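Long-range contacts in DNA ligase D 3'-phosphoesterase domain-containing protein (Methanocella paludicola, PDB 5DMP), which probably trims damaged or unligatable 3' ends of DNA during archaeal non-homologous end joining, acting as a phosphoesterase: residues M75-G80 and K113-S118; L39-K44 and G143-I148. All blocks are in the same frame, centred on the assembly; numbering follows the deposited sequence.

Interaction 1 of 2, residues M75-G80 and K113-S118; sequences MVWDIG and KKLKGS
Asp78 and Lys114 mark the closest approach of the two backbones, their CA atoms 6.0 Å apart: 75-80 runs within strand 72-84, whereas 113-118 leaves strand 105-111 as a loop and turns a corner at Gly117 before strand 118-123. No main-chain to main-chain bond joins loop and strand; the Asp78 carboxylate and the Lys114 ammonium make the polar links. Asp78 shows how a buried carboxylate can fasten a loop to a strand through consecutive amides: with CG anti to the backbone N (chi1 -166°), it reaches three of them in the bend of the loop. OD1 takes the amide N of Lys113 at 2.8 Å through its syn lone pair, and OD2 receives the amide N of Leu115 at 2.9 Å in a nearly straight bond that comes from above the carboxylate plane. The amide of Lys114, between them, is shared weakly by both oxygens. Tyr6 OH adds a further hydrogen bond to OD2, so the buried charge is gripped from several directions and is likely to stay ionised.

Extended beyond CG, the Lys114 chain slides across one face of the Trp77 indole: CD lies over the six-membered ring, 3.6 Å from its centroid, and NZ over the five-membered ring at 3.2 Å, a CH-pi contact followed by a cation-pi contact. The ammonium also donates to Trp77 O (NZ to O 2.8 Å), in the carbonyl plane and on a lone pair, and to the carbonyls of Ala152 and Asp154. Leu115 CG comes up at the edge of the indole, 4.4 Å from CZ3. Trp77 and Asp78 both face Ile8 on strand 5-12, which makes this site a classic beta bulge, with both side chains engaged by the loop.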
loop_
_atom_site.group_PDB
_atom_site.type_symbol
_atom_site.label_atom_id
_atom_site.label_comp_id
_atom_site.label_asym_id
_atom_site.label_seq_id
_atom_site.Cartn_x
_atom_site.Cartn_y
_atom_site.Cartn_z
ATOM N N MET A 75 10.301 -3.562 -6.740
ATOM C CA MET A 75 9.512 -4.677 -7.225
ATOM C C MET A 75 8.048 -4.312 -7.160
ATOM O O MET A 75 7.610 -3.743 -6.153
ATOM C CB MET A 75 9.736 -5.885 -6.287
ATOM C CG MET A 75 8.672 -6.971 -6.490
ATOM S SD MET A 75 8.739 -8.285 -5.239
ATOM C CE MET A 75 10.393 -8.959 -5.535
ATOM N N VAL A 76 7.257 -4.669 -8.166
ATOM C CA VAL A 76 5.819 -4.456 -8.073
ATOM C C VAL A 76 5.324 -5.679 -7.343
ATOM O O VAL A 76 5.240 -6.784 -7.890
ATOM C CB VAL A 76 5.121 -4.276 -9.458
ATOM C CG1 VAL A 76 3.609 -4.152 -9.235
ATOM C CG2 VAL A 76 5.667 -2.963 -10.078
ATOM N N TRP A 77 5.052 -5.477 -6.060
ATOM C CA TRP A 77 4.784 -6.556 -5.142
ATOM C C TRP A 77 3.305 -6.974 -5.150
ATOM O O TRP A 77 2.999 -8.152 -4.977
ATOM C CB TRP A 77 5.357 -6.174 -3.723
ATOM C CG TRP A 77 5.189 -7.275 -2.674
ATOM C CD1 TRP A 77 6.114 -8.260 -2.331
ATOM C CD2 TRP A 77 4.031 -7.480 -1.805
ATOM N NE1 TRP A 77 5.581 -9.042 -1.269
ATOM C CE2 TRP A 77 4.310 -8.610 -0.981
ATOM C CE3 TRP A 77 2.787 -6.833 -1.678
ATOM C CZ2 TRP A 77 3.382 -9.082 -0.014
ATOM C CZ3 TRP A 77 1.850 -7.287 -0.713
ATOM C CH2 TRP A 77 2.178 -8.437 0.100
ATOM N N ASP A 78 2.347 -6.030 -5.327
ATOM C CA ASP A 78 0.971 -6.398 -5.527
ATOM C C ASP A 78 0.348 -5.261 -6.318
ATOM O O ASP A 78 0.857 -4.132 -6.278
ATOM C CB ASP A 78 0.186 -6.508 -4.186
ATOM C CG ASP A 78 -1.142 -7.211 -4.351
ATOM O OD1 ASP A 78 -1.370 -7.878 -5.403
ATOM O OD2 ASP A 78 -2.061 -7.154 -3.449
ATOM N N ILE A 79 -0.674 -5.552 -7.096
ATOM C CA ILE A 79 -1.306 -4.491 -7.896
ATOM C C ILE A 79 -2.771 -4.913 -8.150
ATOM O O ILE A 79 -3.153 -6.108 -8.121
ATOM C CB ILE A 79 -0.524 -4.248 -9.226
ATOM C CG1 ILE A 79 -0.939 -2.897 -9.855
ATOM C CG2 ILE A 79 -0.781 -5.459 -10.179
ATOM C CD1 ILE A 79 0.054 -2.406 -10.920
ATOM N N GLY A 80 -3.631 -3.936 -8.341
ATOM C CA GLY A 80 -5.025 -4.204 -8.678
ATOM C C GLY A 80 -5.742 -2.862 -8.595
ATOM O O GLY A 80 -5.236 -1.835 -9.040
ATOM N N LYS A 113 -3.782 -9.127 -5.993
ATOM C CA LYS A 113 -3.478 -10.544 -6.112
ATOM C C LYS A 113 -3.025 -11.083 -4.767
ATOM O O LYS A 113 -3.234 -12.277 -4.486
ATOM C CB LYS A 113 -2.390 -10.815 -7.159
ATOM C CG LYS A 113 -2.698 -10.189 -8.523
ATOM C CD LYS A 113 -3.808 -10.920 -9.276
ATOM C CE LYS A 113 -3.235 -11.731 -10.437
ATOM N NZ LYS A 113 -4.175 -12.836 -10.755
ATOM N N LYS A 114 -2.416 -10.245 -3.932
ATOM C CA LYS A 114 -1.946 -10.723 -2.640
ATOM C C LYS A 114 -2.855 -10.272 -1.500
ATOM O O LYS A 114 -3.122 -11.043 -0.541
ATOM C CB LYS A 114 -0.497 -10.363 -2.349
ATOM C CG LYS A 114 0.500 -10.980 -3.401
ATOM C CD LYS A 114 1.913 -10.553 -3.084
ATOM C CE LYS A 114 2.907 -11.064 -4.171
ATOM N NZ LYS A 114 4.249 -10.455 -3.945
ATOM N N LEU A 115 -3.280 -9.018 -1.560
ATOM C CA LEU A 115 -4.221 -8.443 -0.586
ATOM C C LEU A 115 -5.580 -8.327 -1.204
ATOM O O LEU A 115 -5.738 -7.792 -2.321
ATOM C CB LEU A 115 -3.735 -7.040 -0.150
ATOM C CG LEU A 115 -2.395 -6.805 0.522
ATOM C CD1 LEU A 115 -2.429 -5.401 1.115
ATOM C CD2 LEU A 115 -2.219 -7.885 1.635
ATOM N N LYS A 116 -6.592 -8.873 -0.534
ATOM C CA LYS A 116 -7.956 -8.796 -1.071
ATOM C C LYS A 116 -8.848 -8.672 0.073
ATOM O O LYS A 116 -9.214 -9.684 0.686
ATOM C CB LYS A 116 -8.459 -10.093 -1.752
ATOM C CG LYS A 116 -7.567 -10.864 -2.671
ATOM C CD LYS A 116 -8.459 -11.871 -3.436
ATOM C CE LYS A 116 -7.619 -12.881 -4.220
ATOM N NZ LYS A 116 -7.092 -12.300 -5.492
ATOM N N GLY A 117 -9.271 -7.476 0.363
ATOM C CA GLY A 117 -10.214 -7.327 1.487
ATOM C C GLY A 117 -10.109 -5.933 2.062
ATOM O O GLY A 117 -9.455 -5.054 1.462
ATOM N N SER A 118 -10.814 -5.708 3.167
ATOM C CA SER A 118 -10.951 -4.370 3.725
ATOM C C SER A 118 -9.749 -3.944 4.563
ATOM O O SER A 118 -9.304 -4.707 5.431
ATOM C CB SER A 118 -12.272 -4.311 4.508
ATOM O OG SER A 118 -12.220 -5.320 5.501
#

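Interaction 2 of 2, residues L39-K44 and G143-I148; sequences LDPKVK and GSYEDI. With EDO (1,2-ethanediol), chain H.
Asp40 lies across one face of the Tyr145 ring, at the start of a type I beta turn that runs to Val43 and incorporates an Asx turn. The CA of Asp40 sits over the middle of the ring, 3.8 Å from its centroid, as a CH-pi contact. A chi1 of -176° swings the Asp40 carboxylate away from its own N and over the CD2 and CE2 side of the ring, their planes 20° apart, and the same group accepts the amide of Lys42 (N to OD1 2.9 Å) from above its own plane. Pro41 completes this tight end: its CD comes within 3.4 Å of Tyr145 CZ and also meets the phenol oxygen. His141 stacks with the Tyr145 ring as well. Were Tyr145 an alanine, the CA of Asp40 and the CD of Pro41 would probably face a gap, and His141 would lose its stacking partner.

Further along, Leu39 carries the packing toward the interior. CD1 is the branch that touches, 3.9 Å from Ile148 CB and 3.7 Å from the CB of Glu146; the leucine side chain crosses that of Ile148 at about a right angle and that of Glu146 obliquely. The outer side is looser. Glu146 is exposed along its extended chain, Lys42 NZ makes a long salt bridge to Asp40 OD2, and a 1,2-ethanediol, probably from the crystallisation liquor, takes the amide of Asp147. Asp147 itself is the N-cap of helix 148-151, its OD1 receiving the amide of Lys150. The two backbones are joined through a single water, which accepts from Leu39 N and Ile148 N and donates to Glu146 O at 2.7 Å from the water oxygen.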
loop_
_atom_site.group_PDB
_atom_site.type_symbol
_atom_site.label_atom_id
_atom_site.label_comp_id
_atom_site.label_asym_id
_atom_site.label_seq_id
_atom_site.Cartn_x
_atom_site.Cartn_y
_atom_site.Cartn_z
ATOM N N LEU A 39 -2.025 -9.262 7.190
ATOM C CA LEU A 39 -3.395 -9.786 7.035
ATOM C C LEU A 39 -4.147 -9.803 8.343
ATOM O O LEU A 39 -5.372 -10.015 8.352
ATOM C CB LEU A 39 -3.331 -11.261 6.513
ATOM C CG LEU A 39 -2.597 -11.414 5.186
ATOM C CD1 LEU A 39 -2.481 -12.904 4.752
ATOM C CD2 LEU A 39 -3.332 -10.588 4.127
ATOM N N ASP A 40 -3.427 -9.602 9.470
ATOM C CA ASP A 40 -4.030 -9.721 10.824
ATOM C C ASP A 40 -4.566 -8.361 11.277
ATOM O O ASP A 40 -3.777 -7.435 11.368
ATOM C CB ASP A 40 -2.920 -10.182 11.783
ATOM C CG ASP A 40 -3.420 -10.432 13.200
ATOM O OD1 ASP A 40 -4.511 -9.975 13.589
ATOM O OD2 ASP A 40 -2.690 -11.144 13.913
ATOM N N PRO A 41 -5.883 -8.207 11.499
ATOM C CA PRO A 41 -6.529 -6.958 11.936
ATOM C C PRO A 41 -6.092 -6.450 13.305
ATOM O O PRO A 41 -6.444 -5.351 13.628
ATOM C CB PRO A 41 -7.993 -7.281 12.001
ATOM C CG PRO A 41 -8.050 -8.798 12.092
ATOM C CD PRO A 41 -6.867 -9.325 11.375
ATOM N N LYS A 42 -5.351 -7.264 14.072
ATOM C CA LYS A 42 -4.733 -6.807 15.340
ATOM C C LYS A 42 -3.349 -6.147 15.147
ATOM O O LYS A 42 -2.764 -5.565 16.082
ATOM C CB LYS A 42 -4.622 -8.024 16.296
ATOM C CG LYS A 42 -5.960 -8.543 16.759
ATOM C CD LYS A 42 -5.794 -9.343 18.038
ATOM C CE LYS A 42 -5.592 -10.812 17.733
ATOM N NZ LYS A 42 -4.305 -11.181 17.086
ATOM N N VAL A 43 -2.771 -6.239 13.952
ATOM C CA VAL A 43 -1.461 -5.711 13.761
ATOM C C VAL A 43 -1.575 -4.287 13.216
ATOM O O VAL A 43 -2.295 -4.031 12.236
ATOM C CB VAL A 43 -0.651 -6.661 12.862
ATOM C CG1 VAL A 43 0.679 -6.036 12.419
ATOM C CG2 VAL A 43 -0.402 -7.976 13.632
ATOM N N LYS A 44 -0.898 -3.346 13.886
ATOM C CA LYS A 44 -0.921 -1.974 13.421
ATOM C C LYS A 44 0.366 -1.771 12.670
ATOM O O LYS A 44 1.450 -1.926 13.247
ATOM C CB LYS A 44 -0.943 -0.980 14.612
ATOM C CG LYS A 44 -2.255 -0.943 15.382
ATOM C CD LYS A 44 -3.400 -0.435 14.510
ATOM C CE LYS A 44 -4.641 -0.127 15.357
ATOM N NZ LYS A 44 -5.070 -1.297 16.197
ATOM N N GLY A 143 -8.443 -19.089 13.335
ATOM C CA GLY A 143 -7.133 -19.574 12.934
ATOM C C GLY A 143 -6.120 -18.462 12.994
ATOM O O GLY A 143 -6.468 -17.295 13.293
ATOM N N SER A 144 -4.866 -18.845 12.769
ATOM C CA SER A 144 -3.752 -17.897 12.734
ATOM C C SER A 144 -3.731 -17.279 11.333
ATOM O O SER A 144 -4.467 -17.710 10.457
ATOM C CB SER A 144 -2.448 -18.624 12.985
ATOM O OG SER A 144 -2.350 -19.673 12.046
ATOM N N TYR A 145 -2.903 -16.274 11.129
ATOM C CA TYR A 145 -2.897 -15.580 9.850
ATOM C C TYR A 145 -1.627 -15.861 9.155
ATOM O O TYR A 145 -0.565 -15.894 9.781
ATOM C CB TYR A 145 -2.942 -14.076 10.121
ATOM C CG TYR A 145 -4.276 -13.618 10.550
ATOM C CD1 TYR A 145 -5.244 -13.231 9.611
ATOM C CD2 TYR A 145 -4.592 -13.530 11.921
ATOM C CE1 TYR A 145 -6.512 -12.803 10.038
ATOM C CE2 TYR A 145 -5.841 -13.129 12.356
ATOM C CZ TYR A 145 -6.805 -12.767 11.412
ATOM O OH TYR A 145 -8.004 -12.326 11.868
ATOM N N GLU A 146 -1.718 -16.098 7.862
ATOM C CA GLU A 146 -0.549 -16.116 7.017
ATOM C C GLU A 146 0.337 -14.828 7.150
ATOM O O GLU A 146 -0.186 -13.735 7.302
ATOM C CB GLU A 146 -1.047 -16.210 5.578
ATOM C CG GLU A 146 -0.022 -16.715 4.576
ATOM C CD GLU A 146 -0.501 -16.545 3.145
ATOM O OE1 GLU A 146 0.354 -16.528 2.241
ATOM O OE2 GLU A 146 -1.724 -16.403 2.922
ATOM N N ASP A 147 1.660 -15.000 7.141
ATOM C CA ASP A 147 2.620 -13.924 6.983
ATOM C C ASP A 147 2.749 -13.732 5.471
ATOM O O ASP A 147 3.485 -14.468 4.790
ATOM C CB ASP A 147 3.957 -14.339 7.562
ATOM C CG ASP A 147 5.015 -13.267 7.453
ATOM O OD1 ASP A 147 4.992 -12.405 6.534
ATOM O OD2 ASP A 147 5.934 -13.311 8.280
ATOM N N ILE A 148 2.004 -12.760 4.934
ATOM C CA ILE A 148 1.923 -12.601 3.462
ATOM C C ILE A 148 3.309 -12.223 2.905
ATOM O O ILE A 148 3.685 -12.591 1.761
ATOM C CB ILE A 148 0.810 -11.544 3.078
ATOM C CG1 ILE A 148 0.533 -11.597 1.539
ATOM C CG2 ILE A 148 1.200 -10.137 3.598
ATOM C CD1 ILE A 148 -0.115 -12.897 1.136
HETATM C C1 EDO H . 3.470 -17.917 7.858
HETATM O O1 EDO H . 2.625 -17.884 6.701
HETATM C C2 EDO H . 4.884 -18.236 7.362
HETATM O O2 EDO H . 4.830 -18.489 5.947
HETATM O O HOH W 1 0.502 -11.105 6.950
#

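Overall arrangement
From the N terminus, the chain first lays down strands 5-12, 16-24 and 27-33, then enters the loop holding 39-44, the first half of interaction 2. Segment 75-80 follows on strand 72-84, and interaction 1 closes its loop at 113-118, past helix 97-103 and strand 105-111. Only after strands 118-123 and 132-136 does 143-148 return to close interaction 2, so the shorter loop lies wholly within the longer one. Interaction 1 ties strand 72-84 to the loop between strands 105-111 and 118-123, through residues 113-115; interaction 2 joins two surface loops. They meet where Leu115 CD2 packs on Leu39 CD2 at 3.8 Å and Trp77 touches Ile148, linking sheet and loops.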